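Local coordinates for putative MCP-type signal transduction protein (Campylobacter jejuni subsp. jejuni serotype O:2, PDB 4WY9) that serves as a chemoreceptor of the methyl-accepting type, whose periplasmic tandem-PAS domain senses chemical signals for chemotaxis, probably by an indirect mode of ligand recognition, at residues A[39-50]-A[170-180]; A[189-197]-A[209-220]. One frame throughout, in Å; residues are numbered along the deposited sequence.

Contact 1: residues A[39-50]-A[170-180]; sequences KSISGTLTEMFR and IPIFDRKNQVV
Thr46 OG1 is gripped from two directions where the helix meets the strand. Phe173 N donates to it at 3.1 Å, with an N-H...O angle of 161°. Water 1 lies 2.7 Å from the same Thr46 OG1 and donates to Pro171 O, so the hydroxyl is tied to the backbone on either side of Ile172. It points there because OG1 is anti to the carbonyl carbon (chi1 -75°).

Ile172 sends CD1 between Ser42 and Leu45, 3.7 Å from Leu45 CB. The CG2 branches of Ile172 and Val180 both reach the Phe49 ring obliquely, Val180 CG2 lying 3.7 Å from Phe49 CD2. Two turns before Phe49, Ser42 packs its CB and OG on Ile170 CG2.

Past the strand end polar contacts take over again. The chain makes a type I turn from Asp174 to Asn177, and Asp174 OD1 takes Lys176 N and Gln178 N from opposite faces of its carboxylate, the first as an Asx turn. Water 2 ties this turn to the helix, from Arg175 N to Phe49 O. Water 3 joins Arg50 NH1, Asp174 O and Asn177 OD1; it and Asn177 OD1 lie at the edge of the Arg50 guanidinium. Arg50 NH2 stands over one face of the Arg175 guanidinium, 3.7 Å from Arg175 NH2, a like-charged pair. Arg175 NE gives only a weak bond to Arg50 O. Phe173 O is buried without a polar partner.

Segment 39-50, near the end of helix 8-51, runs at 19° to strand 170-173. Residues 174-178 close a beta hairpin of strands 163-173 and 179-188, and the long N-terminal helix packs on this sheet, as in PDC (Cache) sensor domains. Ile183 of strand 179-188 touches Ser42 and Ile172, while helix 59-70 packs against Ile41, Thr44 and Met48.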
loop_
_atom_site.group_PDB
_atom_site.type_symbol
_atom_site.label_atom_id
_atom_site.label_comp_id
_atom_site.label_asym_id
_atom_site.label_seq_id
_atom_site.Cartn_x
_atom_site.Cartn_y
_atom_site.Cartn_z
ATOM N N LYS A 39 -12.846 -3.027 5.347
ATOM C CA LYS A 39 -14.281 -2.991 5.042
ATOM C C LYS A 39 -15.107 -3.488 6.205
ATOM O O LYS A 39 -16.172 -2.950 6.499
ATOM C CB LYS A 39 -14.616 -3.819 3.788
ATOM C CG LYS A 39 -14.266 -3.150 2.480
ATOM C CD LYS A 39 -14.603 -4.084 1.314
ATOM C CE LYS A 39 -14.550 -3.351 0.014
ATOM N NZ LYS A 39 -15.657 -2.343 -0.166
ATOM N N SER A 40 -14.609 -4.510 6.882
ATOM C CA SER A 40 -15.337 -5.071 8.031
ATOM C C SER A 40 -15.482 -3.979 9.090
ATOM O O SER A 40 -16.598 -3.714 9.580
ATOM C CB SER A 40 -14.601 -6.295 8.597
ATOM O OG SER A 40 -15.271 -6.806 9.737
ATOM N N ILE A 41 -14.389 -3.340 9.451
ATOM C CA ILE A 41 -14.403 -2.370 10.544
ATOM C C ILE A 41 -15.179 -1.118 10.125
ATOM O O ILE A 41 -15.926 -0.549 10.913
ATOM C CB ILE A 41 -13.005 -2.031 11.074
ATOM C CG1 ILE A 41 -13.084 -0.986 12.174
ATOM C CG2 ILE A 41 -12.121 -1.579 10.008
ATOM C CD1 ILE A 41 -11.940 -1.036 13.131
ATOM N N SER A 42 -15.045 -0.682 8.867
ATOM C CA SER A 42 -15.797 0.473 8.416
ATOM C C SER A 42 -17.307 0.179 8.502
ATOM O O SER A 42 -18.096 1.039 8.874
ATOM C CB SER A 42 -15.399 0.928 7.010
ATOM O OG SER A 42 -15.772 -0.017 6.030
ATOM N N GLY A 43 -17.711 -1.041 8.165
ATOM C CA GLY A 43 -19.109 -1.393 8.260
ATOM C C GLY A 43 -19.614 -1.319 9.686
ATOM O O GLY A 43 -20.689 -0.752 9.976
ATOM N N THR A 44 -18.850 -1.885 10.596
ATOM C CA THR A 44 -19.235 -1.912 12.000
ATOM C C THR A 44 -19.258 -0.504 12.585
ATOM O O THR A 44 -20.195 -0.150 13.337
ATOM C CB THR A 44 -18.284 -2.835 12.801
ATOM O OG1 THR A 44 -18.379 -4.175 12.266
ATOM C CG2 THR A 44 -18.630 -2.851 14.247
ATOM N N LEU A 45 -18.277 0.318 12.255
ATOM C CA LEU A 45 -18.255 1.684 12.778
ATOM C C LEU A 45 -19.364 2.553 12.188
ATOM O O LEU A 45 -19.991 3.303 12.902
ATOM C CB LEU A 45 -16.873 2.307 12.535
ATOM C CG LEU A 45 -15.730 1.758 13.374
ATOM C CD1 LEU A 45 -14.393 2.326 12.977
ATOM C CD2 LEU A 45 -15.995 1.974 14.871
ATOM N N THR A 46 -19.646 2.421 10.896
ATOM C CA THR A 46 -20.743 3.191 10.322
ATOM C C THR A 46 -22.073 2.760 10.951
ATOM O O THR A 46 -22.926 3.596 11.242
ATOM C CB THR A 46 -20.753 3.107 8.810
ATOM O OG1 THR A 46 -19.691 3.927 8.328
ATOM C CG2 THR A 46 -22.061 3.571 8.199
ATOM N N GLU A 47 -22.281 1.469 11.182
ATOM C CA GLU A 47 -23.500 1.034 11.848
ATOM C C GLU A 47 -23.587 1.693 13.229
ATOM O O GLU A 47 -24.639 2.159 13.634
ATOM C CB GLU A 47 -23.539 -0.480 11.965
ATOM C CG GLU A 47 -24.790 -1.030 12.658
ATOM C CD GLU A 47 -26.111 -0.526 12.039
ATOM O OE1 GLU A 47 -26.208 -0.320 10.796
ATOM O OE2 GLU A 47 -27.103 -0.338 12.823
ATOM N N MET A 48 -22.465 1.772 13.946
ATOM C CA MET A 48 -22.441 2.424 15.250
ATOM C C MET A 48 -22.794 3.893 15.133
ATOM O O MET A 48 -23.609 4.416 15.900
ATOM C CB MET A 48 -21.089 2.247 15.922
ATOM C CG MET A 48 -20.936 3.098 17.183
ATOM S SD MET A 48 -19.262 3.061 17.832
ATOM C CE MET A 48 -19.239 1.443 18.531
ATOM N N PHE A 49 -22.137 4.613 14.225
ATOM C CA PHE A 49 -22.303 6.067 14.161
ATOM C C PHE A 49 -23.646 6.436 13.561
ATOM O O PHE A 49 -24.159 7.532 13.775
ATOM C CB PHE A 49 -21.135 6.729 13.404
ATOM C CG PHE A 49 -19.906 6.947 14.231
ATOM C CD1 PHE A 49 -19.060 5.900 14.580
ATOM C CD2 PHE A 49 -19.585 8.214 14.715
ATOM C CE1 PHE A 49 -17.936 6.105 15.372
ATOM C CE2 PHE A 49 -18.458 8.413 15.501
ATOM C CZ PHE A 49 -17.629 7.366 15.814
ATOM N N ARG A 50 -24.284 5.501 12.851
ATOM C CA ARG A 50 -25.654 5.718 12.377
ATOM C C ARG A 50 -26.694 5.459 13.477
ATOM O O ARG A 50 -27.754 6.076 13.485
ATOM C CB ARG A 50 -25.968 4.834 11.167
ATOM C CG ARG A 50 -25.346 5.295 9.864
ATOM C CD ARG A 50 -25.721 4.350 8.710
ATOM N NE ARG A 50 -27.145 3.966 8.686
ATOM C CZ ARG A 50 -28.110 4.714 8.173
ATOM N NH1 ARG A 50 -27.829 5.785 7.464
ATOM N NH2 ARG A 50 -29.399 4.357 8.346
ATOM N N ILE A 170 -11.190 4.054 4.303
ATOM C CA ILE A 170 -12.622 4.057 4.010
ATOM C C ILE A 170 -13.320 5.062 4.926
ATOM O O ILE A 170 -12.995 5.140 6.124
ATOM C CB ILE A 170 -13.229 2.651 4.205
ATOM C CG1 ILE A 170 -12.499 1.619 3.344
ATOM C CG2 ILE A 170 -14.709 2.614 3.921
ATOM C CD1 ILE A 170 -12.983 0.206 3.554
ATOM N N PRO A 171 -14.282 5.841 4.398
ATOM C CA PRO A 171 -15.084 6.761 5.245
ATOM C C PRO A 171 -15.980 6.033 6.217
ATOM O O PRO A 171 -16.404 4.905 5.951
ATOM C CB PRO A 171 -15.928 7.523 4.235
ATOM C CG PRO A 171 -16.024 6.599 3.061
ATOM C CD PRO A 171 -14.666 5.941 2.993
ATOM N N ILE A 172 -16.249 6.709 7.334
ATOM C CA ILE A 172 -17.281 6.390 8.329
ATOM C C ILE A 172 -18.380 7.422 8.201
ATOM O O ILE A 172 -18.086 8.600 8.008
ATOM C CB ILE A 172 -16.690 6.379 9.759
ATOM C CG1 ILE A 172 -15.467 5.461 9.837
ATOM C CG2 ILE A 172 -17.756 5.951 10.764
ATOM C CD1 ILE A 172 -15.763 4.038 9.442
ATOM N N PHE A 173 -19.642 6.985 8.303
ATOM C CA PHE A 173 -20.768 7.908 8.177
ATOM C C PHE A 173 -21.692 7.898 9.386
ATOM O O PHE A 173 -21.790 6.867 10.083
ATOM C CB PHE A 173 -21.611 7.548 6.939
ATOM C CG PHE A 173 -20.857 7.597 5.630
ATOM C CD1 PHE A 173 -20.208 6.467 5.152
ATOM C CD2 PHE A 173 -20.833 8.728 4.851
ATOM C CE1 PHE A 173 -19.528 6.493 3.945
ATOM C CE2 PHE A 173 -20.130 8.765 3.658
ATOM C CZ PHE A 173 -19.507 7.652 3.198
ATOM N N ASP A 174 -22.400 9.001 9.579
ATOM C CA ASP A 174 -23.461 9.046 10.580
ATOM C C ASP A 174 -24.844 8.927 9.903
ATOM O O ASP A 174 -24.937 8.697 8.719
ATOM C CB ASP A 174 -23.333 10.290 11.420
ATOM C CG ASP A 174 -23.526 11.593 10.654
ATOM O OD1 ASP A 174 -24.017 11.575 9.514
ATOM O OD2 ASP A 174 -23.294 12.680 11.245
ATOM N N ARG A 175 -25.913 9.079 10.674
ATOM C CA ARG A 175 -27.278 8.882 10.163
ATOM C C ARG A 175 -27.704 10.032 9.239
ATOM O O ARG A 175 -28.667 9.905 8.451
ATOM C CB ARG A 175 -28.243 8.686 11.317
ATOM C CG ARG A 175 -29.602 8.210 10.906
ATOM C CD ARG A 175 -30.422 7.721 12.100
ATOM N NE ARG A 175 -30.650 6.277 12.004
ATOM C CZ ARG A 175 -31.585 5.726 11.232
ATOM N NH1 ARG A 175 -32.372 6.511 10.502
ATOM N NH2 ARG A 175 -31.760 4.403 11.199
ATOM N N LYS A 176 -26.968 11.140 9.253
ATOM C CA LYS A 176 -27.274 12.231 8.333
ATOM C C LYS A 176 -26.485 12.040 7.031
ATOM O O LYS A 176 -26.421 12.952 6.201
ATOM C CB LYS A 176 -26.954 13.583 8.979
ATOM C CG LYS A 176 -27.800 13.814 10.254
ATOM C CD LYS A 176 -27.550 15.160 10.863
ATOM C CE LYS A 176 -28.668 16.110 10.503
ATOM N NZ LYS A 176 -30.031 15.825 11.033
ATOM N N ASN A 177 -25.906 10.861 6.862
ATOM C CA ASN A 177 -25.207 10.487 5.628
ATOM C C ASN A 177 -23.988 11.331 5.388
ATOM O O ASN A 177 -23.583 11.520 4.240
ATOM C CB ASN A 177 -26.121 10.572 4.395
ATOM C CG ASN A 177 -27.460 9.907 4.613
ATOM O OD1 ASN A 177 -27.545 8.760 5.093
ATOM N ND2 ASN A 177 -28.509 10.626 4.344
ATOM N N GLN A 178 -23.393 11.841 6.470
ATOM C CA GLN A 178 -22.218 12.688 6.402
ATOM C C GLN A 178 -20.982 11.910 6.819
ATOM O O GLN A 178 -21.050 11.080 7.723
ATOM C CB GLN A 178 -22.332 13.894 7.309
ATOM C CG GLN A 178 -23.529 14.755 6.980
ATOM C CD GLN A 178 -23.229 15.912 6.015
ATOM O OE1 GLN A 178 -22.390 15.780 5.107
ATOM N NE2 GLN A 178 -23.920 17.030 6.177
ATOM N N VAL A 179 -19.840 12.222 6.218
ATOM C CA VAL A 179 -18.589 11.655 6.646
ATOM C C VAL A 179 -18.243 12.202 8.024
ATOM O O VAL A 179 -18.164 13.399 8.200
ATOM C CB VAL A 179 -17.436 11.934 5.653
ATOM C CG1 VAL A 179 -16.119 11.375 6.177
ATOM C CG2 VAL A 179 -17.726 11.360 4.289
ATOM N N VAL A 180 -18.028 11.316 8.979
ATOM C CA VAL A 180 -17.649 11.726 10.319
ATOM C C VAL A 180 -16.258 11.274 10.664
ATOM O O VAL A 180 -15.710 11.651 11.691
ATOM C CB VAL A 180 -18.657 11.203 11.388
ATOM C CG1 VAL A 180 -20.030 11.850 11.218
ATOM C CG2 VAL A 180 -18.724 9.706 11.448
HETATM O O HOH W 1 -18.585 3.224 5.956
HETATM O O HOH W 2 -26.059 9.835 13.372
HETATM O O HOH W 3 -25.499 7.132 6.483
#

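Contact 2: residues A[189-197]-A[209-220]; sequences FSDIATYLL and RVLLNSDGFMAI
Helix 190-196 runs roughly antiparallel to strand 209-213, at 147° and 9.7 Å between axes, and no hydrogen bond joins the two segments. Phe189 lays one ring face on Ala219. Ala219 CB sits 3.5 Å from the centroid of the Phe189 ring, 9° off its normal, a CH-pi contact. A classic beta bulge sets Ala219 and Ile220 together opposite Leu211, whose O accepts from both backbone N atoms.

Ile220 is the main apolar partner of the helix. Its CD1 meets Ile192 CG2 at 3.5 Å in one of the two conformers of Ile192. Its CG2 meets Leu196 CD2 and Leu197 CD1, each at 3.8 Å. Leu196 has CG anti to its own N (chi1 -174°), which carries CD2 in between Ile220 and Leu211.

Arg209 closes the far end. Leu196 O lies over one face of its guanidinium, 3.1 Å from Arg209 NH1, but the angle is poor for a bond. Arg209 NH1 instead donates to Asp198 O and hydrogen-bonds Tyr23 OH of helix 8-51.

The contact thus joins the helix that follows the first, PDC-type sheet to strands 209-213 and 218-220, on one side of the second sheet. Cohesion is almost wholly apolar. The arginine adds its aliphatic stem and a flat group laid against the helix end, while its hydrogen bonds go to residues outside both segments.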
loop_
_atom_site.group_PDB
_atom_site.type_symbol
_atom_site.label_atom_id
_atom_site.label_comp_id
_atom_site.label_asym_id
_atom_site.label_seq_id
_atom_site.Cartn_x
_atom_site.Cartn_y
_atom_site.Cartn_z
ATOM N N PHE A 189 6.141 -1.180 2.980
ATOM C CA PHE A 189 6.604 -2.005 1.878
ATOM C C PHE A 189 7.800 -2.889 2.233
ATOM O O PHE A 189 8.120 -3.800 1.475
ATOM C CB PHE A 189 6.915 -1.156 0.649
ATOM C CG PHE A 189 5.671 -0.754 -0.121
ATOM C CD1 PHE A 189 4.870 -1.728 -0.723
ATOM C CD2 PHE A 189 5.286 0.569 -0.222
ATOM C CE1 PHE A 189 3.746 -1.401 -1.425
ATOM C CE2 PHE A 189 4.143 0.909 -0.927
ATOM C CZ PHE A 189 3.368 -0.063 -1.524
ATOM N N SER A 190 8.459 -2.642 3.369
ATOM C CA SER A 190 9.502 -3.552 3.838
ATOM C C SER A 190 8.968 -4.964 3.954
ATOM O O SER A 190 9.707 -5.941 3.766
ATOM C CB SER A 190 10.082 -3.112 5.216
ATOM O OG SER A 190 10.814 -1.875 5.112
ATOM N N ASP A 191 7.703 -5.108 4.316
ATOM C CA ASP A 191 7.116 -6.429 4.486
ATOM C C ASP A 191 6.823 -7.141 3.177
ATOM O O ASP A 191 6.757 -8.369 3.137
ATOM C CB ASP A 191 5.855 -6.297 5.325
ATOM C CG ASP A 191 6.165 -5.893 6.737
ATOM O OD1 ASP A 191 7.217 -6.305 7.312
ATOM O OD2 ASP A 191 5.359 -5.147 7.272
ATOM N N ILE A 192 6.671 -6.380 2.105
ATOM C CA ILE A 192 6.540 -6.951 0.779
ATOM C C ILE A 192 7.932 -7.255 0.236
ATOM O O ILE A 192 8.154 -8.296 -0.407
ATOM C CB ILE A 192 5.792 -6.000 -0.181
ATOM C CG1 ILE A 192 4.440 -5.593 0.413
ATOM C CG2 ILE A 192 5.629 -6.622 -1.572
ATOM C CD1 ILE A 192 3.557 -6.765 0.675
ATOM N N ALA A 193 8.878 -6.370 0.495
ATOM C CA ALA A 193 10.257 -6.558 0.067
ATOM C C ALA A 193 10.861 -7.849 0.635
ATOM O O ALA A 193 11.736 -8.454 0.021
ATOM C CB ALA A 193 11.103 -5.365 0.442
ATOM N N THR A 194 10.400 -8.271 1.807
ATOM C CA THR A 194 10.844 -9.517 2.411
ATOM C C THR A 194 10.758 -10.672 1.427
ATOM O O THR A 194 11.665 -11.525 1.397
ATOM C CB THR A 194 10.035 -9.853 3.687
ATOM O OG1 THR A 194 10.389 -8.912 4.698
ATOM C CG2 THR A 194 10.336 -11.234 4.217
ATOM N N TYR A 195 9.702 -10.748 0.631
ATOM C CA TYR A 195 9.639 -11.803 -0.380
ATOM C C TYR A 195 10.070 -11.312 -1.759
ATOM O O TYR A 195 10.736 -12.043 -2.500
ATOM C CB TYR A 195 8.262 -12.479 -0.436
ATOM C CG TYR A 195 7.068 -11.637 -0.831
ATOM C CD1 TYR A 195 6.753 -11.409 -2.161
ATOM C CD2 TYR A 195 6.208 -11.116 0.138
ATOM C CE1 TYR A 195 5.655 -10.674 -2.532
ATOM C CE2 TYR A 195 5.109 -10.365 -0.222
ATOM C CZ TYR A 195 4.801 -10.174 -1.546
ATOM O OH TYR A 195 3.701 -9.411 -1.869
ATOM N N LEU A 196 9.738 -10.080 -2.132
ATOM C CA LEU A 196 10.020 -9.625 -3.479
ATOM C C LEU A 196 11.520 -9.501 -3.731
ATOM O O LEU A 196 11.965 -9.702 -4.861
ATOM C CB LEU A 196 9.297 -8.315 -3.797
ATOM C CG LEU A 196 9.408 -7.836 -5.230
ATOM C CD1 LEU A 196 8.841 -8.838 -6.180
ATOM C CD2 LEU A 196 8.783 -6.476 -5.395
ATOM N N LEU A 197 12.298 -9.175 -2.687
ATOM C CA LEU A 197 13.742 -9.045 -2.796
ATOM C C LEU A 197 14.507 -10.131 -2.043
ATOM O O LEU A 197 15.696 -9.981 -1.760
ATOM C CB LEU A 197 14.217 -7.673 -2.316
ATOM C CG LEU A 197 13.682 -6.496 -3.099
ATOM C CD1 LEU A 197 14.172 -5.193 -2.493
ATOM C CD2 LEU A 197 14.067 -6.585 -4.563
ATOM N N ARG A 209 13.809 -6.795 -9.363
ATOM C CA ARG A 209 12.450 -7.105 -8.974
ATOM C C ARG A 209 11.821 -5.852 -8.403
ATOM O O ARG A 209 12.342 -5.290 -7.430
ATOM C CB ARG A 209 12.420 -8.263 -7.994
ATOM C CG ARG A 209 12.903 -9.565 -8.594
ATOM C CD ARG A 209 13.144 -10.654 -7.594
ATOM N NE ARG A 209 14.385 -10.475 -6.886
ATOM C CZ ARG A 209 14.770 -11.196 -5.830
ATOM N NH1 ARG A 209 13.951 -12.080 -5.303
ATOM N NH2 ARG A 209 15.951 -10.971 -5.276
ATOM N N VAL A 210 10.745 -5.387 -9.022
ATOM C CA VAL A 210 10.189 -4.066 -8.810
ATOM C C VAL A 210 8.692 -4.138 -8.647
ATOM O O VAL A 210 7.995 -4.836 -9.390
ATOM C CB VAL A 210 10.547 -3.129 -9.981
ATOM C CG1 VAL A 210 9.986 -1.741 -9.788
ATOM C CG2 VAL A 210 12.063 -3.090 -10.227
ATOM N N LEU A 211 8.162 -3.410 -7.650
ATOM C CA LEU A 211 6.721 -3.189 -7.495
ATOM C C LEU A 211 6.458 -1.715 -7.736
ATOM O O LEU A 211 7.089 -0.885 -7.094
ATOM C CB LEU A 211 6.212 -3.609 -6.134
ATOM C CG LEU A 211 4.750 -3.352 -5.832
ATOM C CD1 LEU A 211 3.838 -4.179 -6.718
ATOM C CD2 LEU A 211 4.437 -3.607 -4.365
ATOM N N LEU A 212 5.535 -1.395 -8.621
ATOM C CA LEU A 212 5.224 -0.003 -8.887
ATOM C C LEU A 212 3.760 0.148 -9.196
ATOM O O LEU A 212 3.080 -0.827 -9.558
ATOM C CB LEU A 212 6.119 0.561 -9.978
ATOM C CG LEU A 212 6.031 0.180 -11.424
ATOM C CD1 LEU A 212 7.052 0.931 -12.251
ATOM C CD2 LEU A 212 6.197 -1.314 -11.682
ATOM N N ASN A 213 3.224 1.362 -9.068
ATOM C CA ASN A 213 1.833 1.534 -9.479
ATOM C C ASN A 213 1.779 1.823 -10.985
ATOM O O ASN A 213 2.829 1.996 -11.634
ATOM C CB ASN A 213 1.086 2.565 -8.609
ATOM C CG ASN A 213 1.504 3.996 -8.814
ATOM O OD1 ASN A 213 2.229 4.339 -9.724
ATOM N ND2 ASN A 213 0.950 4.867 -7.967
ATOM N N SER A 214 0.594 1.865 -11.571
ATOM C CA SER A 214 0.494 1.962 -13.021
ATOM C C SER A 214 1.003 3.324 -13.529
ATOM O O SER A 214 1.358 3.450 -14.693
ATOM C CB SER A 214 -0.951 1.732 -13.484
ATOM O OG SER A 214 -1.829 2.717 -12.985
ATOM N N ASP A 215 1.022 4.334 -12.656
ATOM C CA ASP A 215 1.559 5.635 -12.998
ATOM C C ASP A 215 3.080 5.650 -13.068
ATOM O O ASP A 215 3.669 6.597 -13.575
ATOM C CB ASP A 215 1.058 6.717 -12.020
ATOM C CG ASP A 215 -0.430 6.944 -12.106
ATOM O OD1 ASP A 215 -0.944 7.022 -13.240
ATOM O OD2 ASP A 215 -1.091 7.051 -11.050
ATOM N N GLY A 216 3.717 4.582 -12.561
ATOM C CA GLY A 216 5.155 4.478 -12.598
ATOM C C GLY A 216 5.878 4.673 -11.285
ATOM O O GLY A 216 7.107 4.531 -11.238
ATOM N N PHE A 217 5.158 5.003 -10.201
ATOM C CA PHE A 217 5.793 5.269 -8.934
ATOM C C PHE A 217 6.190 3.992 -8.227
ATOM O O PHE A 217 5.354 3.117 -7.985
ATOM C CB PHE A 217 4.886 6.137 -8.056
ATOM C CG PHE A 217 4.661 7.492 -8.592
ATOM C CD1 PHE A 217 5.687 8.448 -8.590
ATOM C CD2 PHE A 217 3.445 7.831 -9.147
ATOM C CE1 PHE A 217 5.464 9.697 -9.111
ATOM C CE2 PHE A 217 3.224 9.108 -9.683
ATOM C CZ PHE A 217 4.232 10.022 -9.676
ATOM N N MET A 218 7.469 3.872 -7.895
ATOM C CA MET A 218 8.006 2.652 -7.365
ATOM C C MET A 218 7.816 2.507 -5.851
ATOM O O MET A 218 8.135 3.399 -5.085
ATOM C CB MET A 218 9.464 2.519 -7.730
ATOM C CG MET A 218 9.646 2.266 -9.237
ATOM S SD MET A 218 11.366 2.186 -9.751
ATOM C CE MET A 218 11.779 3.922 -9.758
ATOM N N ALA A 219 7.287 1.361 -5.460
ATOM C CA ALA A 219 7.132 0.963 -4.068
ATOM C C ALA A 219 8.346 0.191 -3.585
ATOM O O ALA A 219 8.765 0.317 -2.427
ATOM C CB ALA A 219 5.903 0.102 -3.943
ATOM N N ILE A 220 8.908 -0.631 -4.464
ATOM C CA ILE A 220 10.038 -1.479 -4.173
ATOM C C ILE A 220 10.956 -1.517 -5.382
ATOM O O ILE A 220 10.483 -1.751 -6.501
ATOM C CB ILE A 220 9.643 -2.914 -3.804
ATOM C CG1 ILE A 220 8.753 -2.942 -2.548
ATOM C CG2 ILE A 220 10.853 -3.800 -3.571
ATOM C CD1 ILE A 220 8.062 -4.232 -2.321
#

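How the contacts relate
The two contacts lie in series along the chain, contact 1 closing before contact 2 opens. Their centres are 32 Å apart and their nearest atoms about 16 Å, so they do not touch. Strand 179-188, which begins in contact 1, leads directly into helix 190-196 of contact 2. Contact 1 belongs to the seven-stranded antiparallel sheet, and contact 2 joins that helix to the separate five-stranded sheet. Helix 8-51 runs past both: its 39-50 end forms contact 1, and its earlier residue Tyr23 hydrogen-bonds Arg209 of strand 209-213 in contact 2. One long helix therefore probably helps to hold both sheets of the tandem-PAS module together.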